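Local coordinates for putative lipoprotein YcdA (Bacillus subtilis subsp. subtilis str. 168, PDB 4R4G) that is of unknown function but is probably a membrane-anchored lipoprotein, its N-terminal Ig-like domain joined by a kinked helix to a C-terminal alpha-beta domain, at residues D13-K18 against L110-E115; K18-S23 against K42-V47; A46-G51 against D91-G96; L55-M60 against S86-D91. One frame throughout, in Å; residues are numbered along the deposited sequence.

Interaction 1 (D13-K18 against L110-E115); sequences DIAQVK and LNYTPE
Face-to-face packing between the two sheets of the N-terminal Ig-like domain brings Val17, Ala15 and Ile14 down onto Tyr112 and Pro114. Strand 16-25 belongs to one sheet and strand 107-112 to the other, so the two segments meet through side chains, with CA atoms 7.9 Å apart at Val17 and Tyr112. The tyrosine is central. Its CG stands anti to the backbone N (chi1 170°), which carries the ring up between the sheets, where Val17 and Ala15 reach one flank of it. Val17 CG2 comes in obliquely and lies 3.2 Å from Tyr112 CD2, touching CE2 and CG as well. Ala15 CB sits at the ring edge, near its plane, 3.8 Å from Tyr112 CE2. Outside the strands, the Ile14 side chain crosses that of Pro114 at about a right angle, with Ile14 CD1 3.5 Å from Pro114 CG. The Pro114 nitrogen itself lies over one face of the Tyr112 ring, displaced toward the rim. Leu55, Val57 and Val47 also touch the tyrosine, and the Phe62 ring meets it with the planes at about 35°. An alanine in place of Tyr112 would probably leave Val17 CG2 and Ala15 CB without the ring they rest on and open a gap beside Leu55 and Val57. Across this interface the joining is done by carbon against carbon: the sheets are held here by buried apolar surface, while in the strands the backbone groups of Gln16, Val17, Leu110 and Asn111 bond to neighbouring chain segments.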
loop_
_atom_site.group_PDB
_atom_site.type_symbol
_atom_site.label_atom_id
_atom_site.label_comp_id
_atom_site.label_asym_id
_atom_site.label_seq_id
_atom_site.Cartn_x
_atom_site.Cartn_y
_atom_site.Cartn_z
ATOM N N ASP A 13 -14.387 21.858 35.989
ATOM C CA ASP A 13 -14.032 21.671 37.390
ATOM C C ASP A 13 -13.853 20.175 37.747
ATOM O O ASP A 13 -13.185 19.874 38.746
ATOM C CB ASP A 13 -15.082 22.346 38.319
ATOM C CG ASP A 13 -16.557 22.006 38.079
ATOM O OD1 ASP A 13 -16.930 21.708 36.902
ATOM O OD2 ASP A 13 -17.353 22.103 39.045
ATOM N N ILE A 14 -14.407 19.250 36.915
ATOM C CA ILE A 14 -14.348 17.816 37.210
ATOM C C ILE A 14 -13.328 17.038 36.350
ATOM O O ILE A 14 -12.867 15.994 36.811
ATOM C CB ILE A 14 -15.741 17.138 37.199
ATOM C CG1 ILE A 14 -16.299 16.922 35.804
ATOM C CG2 ILE A 14 -16.743 17.842 38.134
ATOM C CD1 ILE A 14 -17.281 15.866 35.822
ATOM N N ALA A 15 -12.945 17.529 35.152
ATOM C CA ALA A 15 -11.938 16.844 34.326
ATOM C C ALA A 15 -11.130 17.814 33.465
ATOM O O ALA A 15 -11.605 18.906 33.158
ATOM C CB ALA A 15 -12.595 15.797 33.441
ATOM N N GLN A 16 -9.901 17.413 33.088
ATOM C CA GLN A 16 -9.026 18.191 32.215
ATOM C C GLN A 16 -8.636 17.336 31.017
ATOM O O GLN A 16 -8.093 16.240 31.188
ATOM C CB GLN A 16 -7.778 18.726 32.946
ATOM C CG GLN A 16 -6.877 19.592 32.042
ATOM C CD GLN A 16 -5.454 19.750 32.519
ATOM O OE1 GLN A 16 -5.004 20.861 32.833
ATOM N NE2 GLN A 16 -4.699 18.655 32.533
ATOM N N VAL A 17 -8.912 17.833 29.803
ATOM C CA VAL A 17 -8.606 17.085 28.593
ATOM C C VAL A 17 -7.515 17.802 27.816
ATOM O O VAL A 17 -7.577 19.014 27.624
ATOM C CB VAL A 17 -9.873 16.843 27.732
ATOM C CG1 VAL A 17 -9.580 15.947 26.535
ATOM C CG2 VAL A 17 -10.992 16.251 28.573
ATOM N N LYS A 18 -6.519 17.037 27.385
ATOM C CA LYS A 18 -5.403 17.520 26.594
ATOM C C LYS A 18 -5.337 16.709 25.331
ATOM O O LYS A 18 -5.363 15.481 25.402
ATOM C CB LYS A 18 -4.068 17.404 27.372
ATOM C CG LYS A 18 -4.123 17.842 28.846
ATOM C CD LYS A 18 -2.737 17.912 29.498
ATOM C CE LYS A 18 -2.591 16.953 30.654
ATOM N NZ LYS A 18 -1.814 17.552 31.771
ATOM N N LEU A 110 -14.085 18.113 18.468
ATOM C CA LEU A 110 -14.053 17.007 19.403
ATOM C C LEU A 110 -14.719 17.461 20.676
ATOM O O LEU A 110 -14.333 18.501 21.212
ATOM C CB LEU A 110 -12.606 16.547 19.663
ATOM C CG LEU A 110 -12.416 15.358 20.613
ATOM C CD1 LEU A 110 -12.716 14.064 19.925
ATOM C CD2 LEU A 110 -11.001 15.304 21.128
ATOM N N ASN A 111 -15.739 16.706 21.143
ATOM C CA ASN A 111 -16.437 17.020 22.399
ATOM C C ASN A 111 -16.222 15.893 23.374
ATOM O O ASN A 111 -16.223 14.731 22.982
ATOM C CB ASN A 111 -17.947 17.300 22.221
ATOM C CG ASN A 111 -18.662 17.728 23.516
ATOM O OD1 ASN A 111 -18.467 18.842 24.039
ATOM N ND2 ASN A 111 -19.483 16.843 24.089
ATOM N N TYR A 112 -15.982 16.249 24.658
ATOM C CA TYR A 112 -15.779 15.320 25.770
ATOM C C TYR A 112 -16.808 15.604 26.827
ATOM O O TYR A 112 -16.886 16.741 27.293
ATOM C CB TYR A 112 -14.371 15.384 26.371
ATOM C CG TYR A 112 -14.251 14.603 27.669
ATOM C CD1 TYR A 112 -14.378 13.214 27.689
ATOM C CD2 TYR A 112 -14.057 15.255 28.884
ATOM C CE1 TYR A 112 -14.248 12.491 28.878
ATOM C CE2 TYR A 112 -13.963 14.544 30.083
ATOM C CZ TYR A 112 -14.057 13.162 30.077
ATOM O OH TYR A 112 -13.984 12.466 31.268
ATOM N N THR A 113 -17.604 14.575 27.199
ATOM C CA THR A 113 -18.621 14.667 28.241
ATOM C C THR A 113 -18.240 13.640 29.307
ATOM O O THR A 113 -18.388 12.427 29.096
ATOM C CB THR A 113 -20.062 14.539 27.686
ATOM O OG1 THR A 113 -20.343 15.673 26.858
ATOM C CG2 THR A 113 -21.117 14.475 28.793
ATOM N N PRO A 114 -17.718 14.137 30.452
ATOM C CA PRO A 114 -17.300 13.230 31.544
ATOM C C PRO A 114 -18.455 12.423 32.126
ATOM O O PRO A 114 -19.592 12.895 32.137
ATOM C CB PRO A 114 -16.705 14.174 32.592
ATOM C CG PRO A 114 -17.308 15.497 32.296
ATOM C CD PRO A 114 -17.474 15.549 30.809
ATOM N N GLU A 115 -18.150 11.177 32.555
ATOM C CA GLU A 115 -19.119 10.233 33.121
ATOM C C GLU A 115 -19.374 10.647 34.559
ATOM O O GLU A 115 -18.797 10.106 35.510
ATOM C CB GLU A 115 -18.633 8.784 32.993
ATOM C CG GLU A 115 -18.515 8.311 31.558
ATOM C CD GLU A 115 -18.293 6.831 31.299
ATOM O OE1 GLU A 115 -18.264 6.045 32.273
ATOM O OE2 GLU A 115 -18.176 6.449 30.110
#

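Interaction 2 (K18-S23 against K42-V47); sequences KIKDVS and KVNVAV
Strands 16-25 and 39-48 are antiparallel neighbours in one sheet of the Ig-like domain, and a classic beta bulge interrupts their pairing where Lys20 and Asp21 both face Asn44. The Asn44 carbonyl takes two N-H groups from the same face of its plane: Lys20 N at 2.8 Å from Asn44 O, bent at 131°, and Asp21 N, longer but straighter. The Lys20 side chain can be followed outward from there. Its CB lies 3.4 Å from Asn44 OD1, and CG and CD pass the same oxygen as the chain runs on extended. CE then reaches Ala46, 3.8 Å from its CB, and NZ ends in a salt bridge with Glu95 on strand 93-102. Asn44 turns its ND2 to Asn97 on that same strand. The opposite face is apolar: Ile19 CG2 packs 3.7 Å from Val43 CG1, while Val22 lies beside Val43 pointing the same way, and Leu110 of the facing sheet closes over Ile19, Val43 and Val45. Back on the lysine's face, farther along the pair, one water donates to Asp21 OD2 at 2.8 Å and to the Lys42 carbonyl oxygen, and accepts from Ser23 OG.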
loop_
_atom_site.group_PDB
_atom_site.type_symbol
_atom_site.label_atom_id
_atom_site.label_comp_id
_atom_site.label_asym_id
_atom_site.label_seq_id
_atom_site.Cartn_x
_atom_site.Cartn_y
_atom_site.Cartn_z
ATOM N N LYS A 18 -6.519 17.037 27.385
ATOM C CA LYS A 18 -5.403 17.520 26.594
ATOM C C LYS A 18 -5.337 16.709 25.331
ATOM O O LYS A 18 -5.363 15.481 25.402
ATOM C CB LYS A 18 -4.068 17.404 27.372
ATOM C CG LYS A 18 -4.123 17.842 28.846
ATOM C CD LYS A 18 -2.737 17.912 29.498
ATOM C CE LYS A 18 -2.591 16.953 30.654
ATOM N NZ LYS A 18 -1.814 17.552 31.771
ATOM N N ILE A 19 -5.253 17.372 24.176
ATOM C CA ILE A 19 -5.102 16.680 22.910
ATOM C C ILE A 19 -3.606 16.619 22.604
ATOM O O ILE A 19 -3.003 17.631 22.229
ATOM C CB ILE A 19 -5.909 17.339 21.782
ATOM C CG1 ILE A 19 -7.393 17.386 22.136
ATOM C CG2 ILE A 19 -5.645 16.612 20.475
ATOM C CD1 ILE A 19 -8.209 17.967 21.129
ATOM N N LYS A 20 -3.010 15.441 22.790
ATOM C CA LYS A 20 -1.580 15.233 22.621
ATOM C C LYS A 20 -1.167 15.145 21.146
ATOM O O LYS A 20 -0.102 15.663 20.811
ATOM C CB LYS A 20 -1.101 14.006 23.415
ATOM C CG LYS A 20 -1.350 14.143 24.919
ATOM C CD LYS A 20 -0.317 13.386 25.758
ATOM C CE LYS A 20 -0.254 13.918 27.180
ATOM N NZ LYS A 20 0.619 13.105 28.069
ATOM N N ASP A 21 -1.976 14.522 20.261
ATOM C CA ASP A 21 -1.632 14.392 18.827
ATOM C C ASP A 21 -2.882 14.237 17.934
ATOM O O ASP A 21 -3.907 13.755 18.417
ATOM C CB ASP A 21 -0.695 13.185 18.625
ATOM C CG ASP A 21 -0.059 13.113 17.252
ATOM O OD1 ASP A 21 0.847 13.927 16.979
ATOM O OD2 ASP A 21 -0.493 12.260 16.437
ATOM N N VAL A 22 -2.802 14.652 16.640
ATOM C CA VAL A 22 -3.885 14.548 15.643
ATOM C C VAL A 22 -3.278 14.157 14.296
ATOM O O VAL A 22 -2.477 14.907 13.726
ATOM C CB VAL A 22 -4.771 15.822 15.504
ATOM C CG1 VAL A 22 -5.788 15.670 14.382
ATOM C CG2 VAL A 22 -5.491 16.159 16.808
ATOM N N SER A 23 -3.684 13.004 13.766
ATOM C CA SER A 23 -3.183 12.546 12.482
ATOM C C SER A 23 -4.244 11.807 11.704
ATOM O O SER A 23 -5.227 11.335 12.276
ATOM C CB SER A 23 -1.975 11.637 12.684
ATOM O OG SER A 23 -2.325 10.458 13.385
ATOM N N LYS A 42 -7.048 10.067 13.915
ATOM C CA LYS A 42 -6.487 9.507 15.152
ATOM C C LYS A 42 -6.124 10.670 16.055
ATOM O O LYS A 42 -5.211 11.444 15.744
ATOM C CB LYS A 42 -5.276 8.590 14.850
ATOM C CG LYS A 42 -4.676 7.849 16.044
ATOM C CD LYS A 42 -3.592 6.897 15.579
ATOM C CE LYS A 42 -2.596 6.532 16.648
ATOM N NZ LYS A 42 -1.813 5.316 16.279
ATOM N N VAL A 43 -6.888 10.826 17.139
ATOM C CA VAL A 43 -6.729 11.889 18.135
ATOM C C VAL A 43 -6.238 11.244 19.444
ATOM O O VAL A 43 -6.983 10.482 20.055
ATOM C CB VAL A 43 -8.039 12.711 18.333
ATOM C CG1 VAL A 43 -7.807 13.941 19.202
ATOM C CG2 VAL A 43 -8.653 13.116 16.996
ATOM N N ASN A 44 -4.968 11.500 19.831
ATOM C CA ASN A 44 -4.412 10.990 21.087
ATOM C C ASN A 44 -4.747 12.007 22.145
ATOM O O ASN A 44 -4.421 13.181 21.978
ATOM C CB ASN A 44 -2.887 10.716 21.015
ATOM C CG ASN A 44 -2.342 10.061 22.273
ATOM O OD1 ASN A 44 -2.008 10.713 23.275
ATOM N ND2 ASN A 44 -2.300 8.747 22.274
ATOM N N VAL A 45 -5.471 11.579 23.178
ATOM C CA VAL A 45 -5.926 12.449 24.248
ATOM C C VAL A 45 -5.396 11.947 25.580
ATOM O O VAL A 45 -4.976 10.795 25.688
ATOM C CB VAL A 45 -7.487 12.598 24.294
ATOM C CG1 VAL A 45 -8.037 13.234 23.017
ATOM C CG2 VAL A 45 -8.184 11.268 24.603
ATOM N N ALA A 46 -5.472 12.819 26.595
ATOM C CA ALA A 46 -5.132 12.576 27.987
ATOM C C ALA A 46 -6.199 13.205 28.824
ATOM O O ALA A 46 -6.555 14.359 28.576
ATOM C CB ALA A 46 -3.778 13.165 28.313
ATOM N N VAL A 47 -6.776 12.439 29.759
ATOM C CA VAL A 47 -7.846 12.953 30.613
ATOM C C VAL A 47 -7.387 12.890 32.073
ATOM O O VAL A 47 -7.199 11.802 32.611
ATOM C CB VAL A 47 -9.221 12.244 30.393
ATOM C CG1 VAL A 47 -10.341 12.949 31.167
ATOM C CG2 VAL A 47 -9.575 12.180 28.913
HETATM O O HOH W 1 -2.479 10.231 16.457
#

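Interaction 3 (A46-G51 against D91-G96)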
loop_
_atom_site.group_PDB
_atom_site.type_symbol
_atom_site.label_atom_id
_atom_site.label_comp_id
_atom_site.label_asym_id
_atom_site.label_seq_id
_atom_site.Cartn_x
_atom_site.Cartn_y
_atom_site.Cartn_z
ATOM N N ALA A 46 -5.472 12.819 26.595
ATOM C CA ALA A 46 -5.132 12.576 27.987
ATOM C C ALA A 46 -6.199 13.205 28.824
ATOM O O ALA A 46 -6.555 14.359 28.576
ATOM C CB ALA A 46 -3.778 13.165 28.313
ATOM N N VAL A 47 -6.776 12.439 29.759
ATOM C CA VAL A 47 -7.846 12.953 30.613
ATOM C C VAL A 47 -7.387 12.890 32.073
ATOM O O VAL A 47 -7.199 11.802 32.611
ATOM C CB VAL A 47 -9.221 12.244 30.393
ATOM C CG1 VAL A 47 -10.341 12.949 31.167
ATOM C CG2 VAL A 47 -9.575 12.180 28.913
ATOM N N LYS A 48 -7.187 14.069 32.693
ATOM C CA LYS A 48 -6.795 14.229 34.105
ATOM C C LYS A 48 -8.043 14.470 34.956
ATOM O O LYS A 48 -8.865 15.318 34.591
ATOM C CB LYS A 48 -5.791 15.401 34.258
ATOM C CG LYS A 48 -5.172 15.537 35.652
ATOM C CD LYS A 48 -3.698 15.982 35.622
ATOM C CE LYS A 48 -3.129 16.094 37.021
ATOM N NZ LYS A 48 -1.650 16.224 37.029
ATOM N N ASN A 49 -8.208 13.719 36.062
ATOM C CA ASN A 49 -9.359 13.913 36.955
ATOM C C ASN A 49 -9.039 15.100 37.865
ATOM O O ASN A 49 -8.236 14.954 38.786
ATOM C CB ASN A 49 -9.684 12.629 37.756
ATOM C CG ASN A 49 -10.871 12.699 38.711
ATOM O OD1 ASN A 49 -11.511 13.740 38.921
ATOM N ND2 ASN A 49 -11.190 11.573 39.331
ATOM N N THR A 50 -9.627 16.286 37.582
ATOM C CA THR A 50 -9.375 17.493 38.386
ATOM C C THR A 50 -10.310 17.567 39.609
ATOM O O THR A 50 -10.121 18.437 40.464
ATOM C CB THR A 50 -9.457 18.786 37.545
ATOM O OG1 THR A 50 -10.690 18.851 36.836
ATOM C CG2 THR A 50 -8.275 18.957 36.609
ATOM N N GLY A 51 -11.281 16.652 39.685
ATOM C CA GLY A 51 -12.251 16.583 40.775
ATOM C C GLY A 51 -11.776 15.830 42.005
ATOM O O GLY A 51 -10.569 15.633 42.212
ATOM N N ASP A 91 -6.561 13.619 40.545
ATOM C CA ASP A 91 -5.277 13.967 39.923
ATOM C C ASP A 91 -4.661 12.787 39.123
ATOM O O ASP A 91 -3.554 12.919 38.576
ATOM C CB ASP A 91 -4.298 14.559 40.957
ATOM C CG ASP A 91 -4.772 15.883 41.561
ATOM O OD1 ASP A 91 -6.007 16.055 41.741
ATOM O OD2 ASP A 91 -3.913 16.731 41.876
ATOM N N LYS A 92 -5.414 11.668 38.961
ATOM C CA LYS A 92 -4.962 10.522 38.143
ATOM C C LYS A 92 -5.271 10.777 36.653
ATOM O O LYS A 92 -6.260 11.444 36.346
ATOM C CB LYS A 92 -5.619 9.208 38.600
ATOM C CG LYS A 92 -4.873 8.451 39.703
ATOM C CD LYS A 92 -5.634 7.191 40.181
ATOM C CE LYS A 92 -5.676 6.044 39.183
ATOM N NZ LYS A 92 -6.627 4.974 39.599
ATOM N N SER A 93 -4.455 10.241 35.730
ATOM C CA SER A 93 -4.697 10.472 34.307
ATOM C C SER A 93 -4.653 9.218 33.456
ATOM O O SER A 93 -3.789 8.355 33.624
ATOM C CB SER A 93 -3.699 11.476 33.738
ATOM O OG SER A 93 -3.719 12.696 34.458
ATOM N N VAL A 94 -5.575 9.156 32.491
ATOM C CA VAL A 94 -5.642 8.101 31.487
ATOM C C VAL A 94 -5.231 8.748 30.171
ATOM O O VAL A 94 -5.458 9.939 29.976
ATOM C CB VAL A 94 -7.032 7.404 31.438
ATOM C CG1 VAL A 94 -8.124 8.329 30.910
ATOM C CG2 VAL A 94 -6.978 6.108 30.639
ATOM N N GLU A 95 -4.591 7.993 29.304
ATOM C CA GLU A 95 -4.146 8.492 28.010
ATOM C C GLU A 95 -4.416 7.401 26.948
ATOM O O GLU A 95 -4.338 6.205 27.243
ATOM C CB GLU A 95 -2.656 8.903 28.094
ATOM C CG GLU A 95 -2.149 9.802 26.971
ATOM C CD GLU A 95 -0.643 10.009 26.878
ATOM O OE1 GLU A 95 -0.031 10.416 27.895
ATOM O OE2 GLU A 95 -0.090 9.834 25.765
ATOM N N GLY A 96 -4.788 7.815 25.747
ATOM C CA GLY A 96 -5.093 6.874 24.678
ATOM C C GLY A 96 -5.588 7.548 23.423
ATOM O O GLY A 96 -5.787 8.768 23.402
#
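Four backbone hydrogen bonds join 46-51 to 91-96, tying strand 39-48 to strand 93-102 at the edge of the sheet. Val47 and Val94 exchange two of them, the shorter from Val47 N to Val94 O at 2.8 Å. The pairing carries on beyond Lys48 and Ser93: Asn49 N donates to Lys92 O at 3.0 Å, and Asp91 N to Asn49 O. On the inner face Val47 CB meets Val94 CG1 at 4.1 Å, and both valines also touch Val57 of the small neighbouring sheet. On the other face Lys48 runs its aliphatic chain over Ser93. With CG anti to the backbone N (chi1 -172°), its CB, CG and CD all lie alongside the serine hydroxyl, Lys48 CG being 3.4 Å from Ser93 OG. CE goes on to Asp91 O, at 3.6 Å. An alanine at Lys48 is likely to leave Ser93 OG and the Asp91 carbonyl without the methylenes that lie over them. Beside this pair Glu95 CG rests 4.0 Å from Ala46 CB, its carboxylate steered by the salt bridge to Lys20. One shell further out, Asn49 ND2 binds the carbonyls of Ile88 and Asp53, and its OD1 accepts a weak bond from Gly51 N. The chemistry is thus divided: main-chain bonds fix the register, the valines pack on the inner face, and the outer face is built from methylenes, a hydroxyl and charged ends.

Interaction 4 (L55-M60 against S86-D91)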
loop_
_atom_site.group_PDB
_atom_site.type_symbol
_atom_site.label_atom_id
_atom_site.label_comp_id
_atom_site.label_asym_id
_atom_site.label_seq_id
_atom_site.Cartn_x
_atom_site.Cartn_y
_atom_site.Cartn_z
ATOM N N LEU A 55 -13.414 8.990 38.615
ATOM C CA LEU A 55 -14.037 9.265 37.322
ATOM C C LEU A 55 -13.812 8.156 36.308
ATOM O O LEU A 55 -12.662 7.866 35.968
ATOM C CB LEU A 55 -13.420 10.578 36.787
ATOM C CG LEU A 55 -13.885 11.116 35.427
ATOM C CD1 LEU A 55 -15.345 11.568 35.470
ATOM C CD2 LEU A 55 -12.980 12.238 34.960
ATOM N N ASN A 56 -14.903 7.580 35.766
ATOM C CA ASN A 56 -14.784 6.576 34.702
ATOM C C ASN A 56 -14.553 7.289 33.381
ATOM O O ASN A 56 -15.263 8.250 33.097
ATOM C CB ASN A 56 -16.027 5.696 34.597
ATOM C CG ASN A 56 -16.433 4.961 35.844
ATOM O OD1 ASN A 56 -15.754 4.036 36.301
ATOM N ND2 ASN A 56 -17.619 5.276 36.341
ATOM N N VAL A 57 -13.554 6.849 32.579
ATOM C CA VAL A 57 -13.262 7.473 31.290
ATOM C C VAL A 57 -13.298 6.390 30.208
ATOM O O VAL A 57 -12.610 5.371 30.329
ATOM C CB VAL A 57 -11.947 8.304 31.273
ATOM C CG1 VAL A 57 -11.654 8.862 29.877
ATOM C CG2 VAL A 57 -12.000 9.441 32.299
ATOM N N ASP A 58 -14.134 6.613 29.168
ATOM C CA ASP A 58 -14.340 5.699 28.043
ATOM C C ASP A 58 -14.263 6.451 26.720
ATOM O O ASP A 58 -14.441 7.675 26.686
ATOM C CB ASP A 58 -15.716 4.999 28.174
ATOM C CG ASP A 58 -15.922 3.784 27.285
ATOM O OD1 ASP A 58 -16.188 3.966 26.083
ATOM O OD2 ASP A 58 -15.819 2.650 27.793
ATOM N N SER A 59 -13.995 5.701 25.629
ATOM C CA SER A 59 -13.951 6.201 24.254
ATOM C C SER A 59 -15.296 6.867 23.908
ATOM O O SER A 59 -15.323 7.920 23.270
ATOM C CB SER A 59 -13.657 5.055 23.289
ATOM O OG SER A 59 -13.065 3.956 23.965
HETATM N N MSE A 60 -16.427 6.234 24.366
HETATM C CA MSE A 60 -17.826 6.654 24.190
HETATM C C MSE A 60 -18.118 8.054 24.736
HETATM O O MSE A 60 -19.180 8.603 24.471
HETATM C CB MSE A 60 -18.772 5.666 24.887
HETATM C CG MSE A 60 -19.208 4.506 24.011
HETATM SE SE MSE A 60 -20.380 3.287 24.988
HETATM C CE MSE A 60 -20.927 2.164 23.459
ATOM N N SER A 86 -11.665 2.807 31.692
ATOM C CA SER A 86 -11.004 2.707 32.974
ATOM C C SER A 86 -11.634 3.665 33.959
ATOM O O SER A 86 -12.600 4.345 33.618
ATOM C CB SER A 86 -9.515 2.997 32.806
ATOM O OG SER A 86 -9.308 4.258 32.194
ATOM N N THR A 87 -11.119 3.674 35.200
ATOM C CA THR A 87 -11.544 4.561 36.282
ATOM C C THR A 87 -10.287 5.246 36.821
ATOM O O THR A 87 -9.248 4.596 36.972
ATOM C CB THR A 87 -12.331 3.798 37.351
ATOM O OG1 THR A 87 -13.243 2.898 36.719
ATOM C CG2 THR A 87 -13.091 4.719 38.278
ATOM N N ILE A 88 -10.360 6.566 37.035
ATOM C CA ILE A 88 -9.235 7.364 37.522
ATOM C C ILE A 88 -9.673 8.215 38.722
ATOM O O ILE A 88 -10.678 8.932 38.656
ATOM C CB ILE A 88 -8.547 8.218 36.409
ATOM C CG1 ILE A 88 -9.555 8.996 35.531
ATOM C CG2 ILE A 88 -7.605 7.359 35.573
ATOM C CD1 ILE A 88 -9.015 10.227 34.883
ATOM N N ASN A 89 -8.921 8.109 39.827
ATOM C CA ASN A 89 -9.192 8.843 41.071
ATOM C C ASN A 89 -8.582 10.265 40.961
ATOM O O ASN A 89 -7.946 10.557 39.939
ATOM C CB ASN A 89 -8.659 8.058 42.272
ATOM C CG ASN A 89 -9.024 6.588 42.227
ATOM O OD1 ASN A 89 -8.385 5.788 41.542
ATOM N ND2 ASN A 89 -10.089 6.208 42.907
ATOM N N ALA A 90 -8.806 11.160 41.962
ATOM C CA ALA A 90 -8.316 12.549 41.913
ATOM C C ALA A 90 -6.838 12.656 41.478
ATOM O O ALA A 90 -6.005 11.867 41.931
ATOM C CB ALA A 90 -8.519 13.230 43.249
ATOM N N ASP A 91 -6.561 13.619 40.545
ATOM C CA ASP A 91 -5.277 13.967 39.923
ATOM C C ASP A 91 -4.661 12.787 39.123
ATOM O O ASP A 91 -3.554 12.919 38.576
ATOM C CB ASP A 91 -4.298 14.559 40.957
ATOM C CG ASP A 91 -4.772 15.883 41.561
ATOM O OD1 ASP A 91 -6.007 16.055 41.741
ATOM O OD2 ASP A 91 -3.913 16.731 41.876
#
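Ile88 packs against Leu55 and Val57 on the buried side of a short two-stranded pairing, 55-57 with 86-88. Its CG1 stands between the backbone N and the carbonyl carbon (chi1 47°), which swings the chain toward the partner strand: Ile88 CD1 lies 4.0 Å from Val57 CG2, and Ile88 CG1 passes 4.4 Å from Leu55 CB. Tyr112 touches both Leu55 and Val57 from the facing sheet, and Val94 meets Val57, so this side is turned to the domain interior. Two pairs of backbone bonds hold the strands together, Leu55 with Ile88 and Val57 with Ser86. The bond from Leu55 N to Ile88 O is 2.7 Å long and nearly straight at 173°. The outer side is thinner and polar. There Asn56 and Thr87 lie side by side, pointing the same way, and a single hydroxyl bond links them: Thr87 OG1 donates to Asn56 OD1 at 2.8 Å, tilted 16° from the amide carbonyl plane. Both residues are solvent-exposed, though Glu115 touches Asn56. Beyond Val57 the strands part company. Asp58 OD1 takes the N-H of Met60 (modelled as selenomethionine) with its anti lone pair, 2.9 Å from Met60 N, at the entry to the 3-10 segment. A mainly apolar inner face and a polar outer one mark a short two-stranded antiparallel sheet at the margin of the Ig-like domain, with an Asx turn at the exit of strand 55-57.

All four contacts lie in the N-terminal Ig-like domain, on one side of the chain's centre. Interactions 2 and 3 are successive strand pairings in one antiparallel sheet: they share Ala46 and Val47 on strand 39-48, with centres about 13 Å apart. Interaction 1 runs from the start of strand 16-25, and the loop before it, across to strand 107-112 of the facing sheet; along the chain it encloses the other three. Interaction 4, nested inside interaction 3 and about 7 Å from it between centres, adds the small sheet 55-57 with 86-88. Val47, Val57 and Tyr112 touch one another, so distant parts of the sequence close on a common interior.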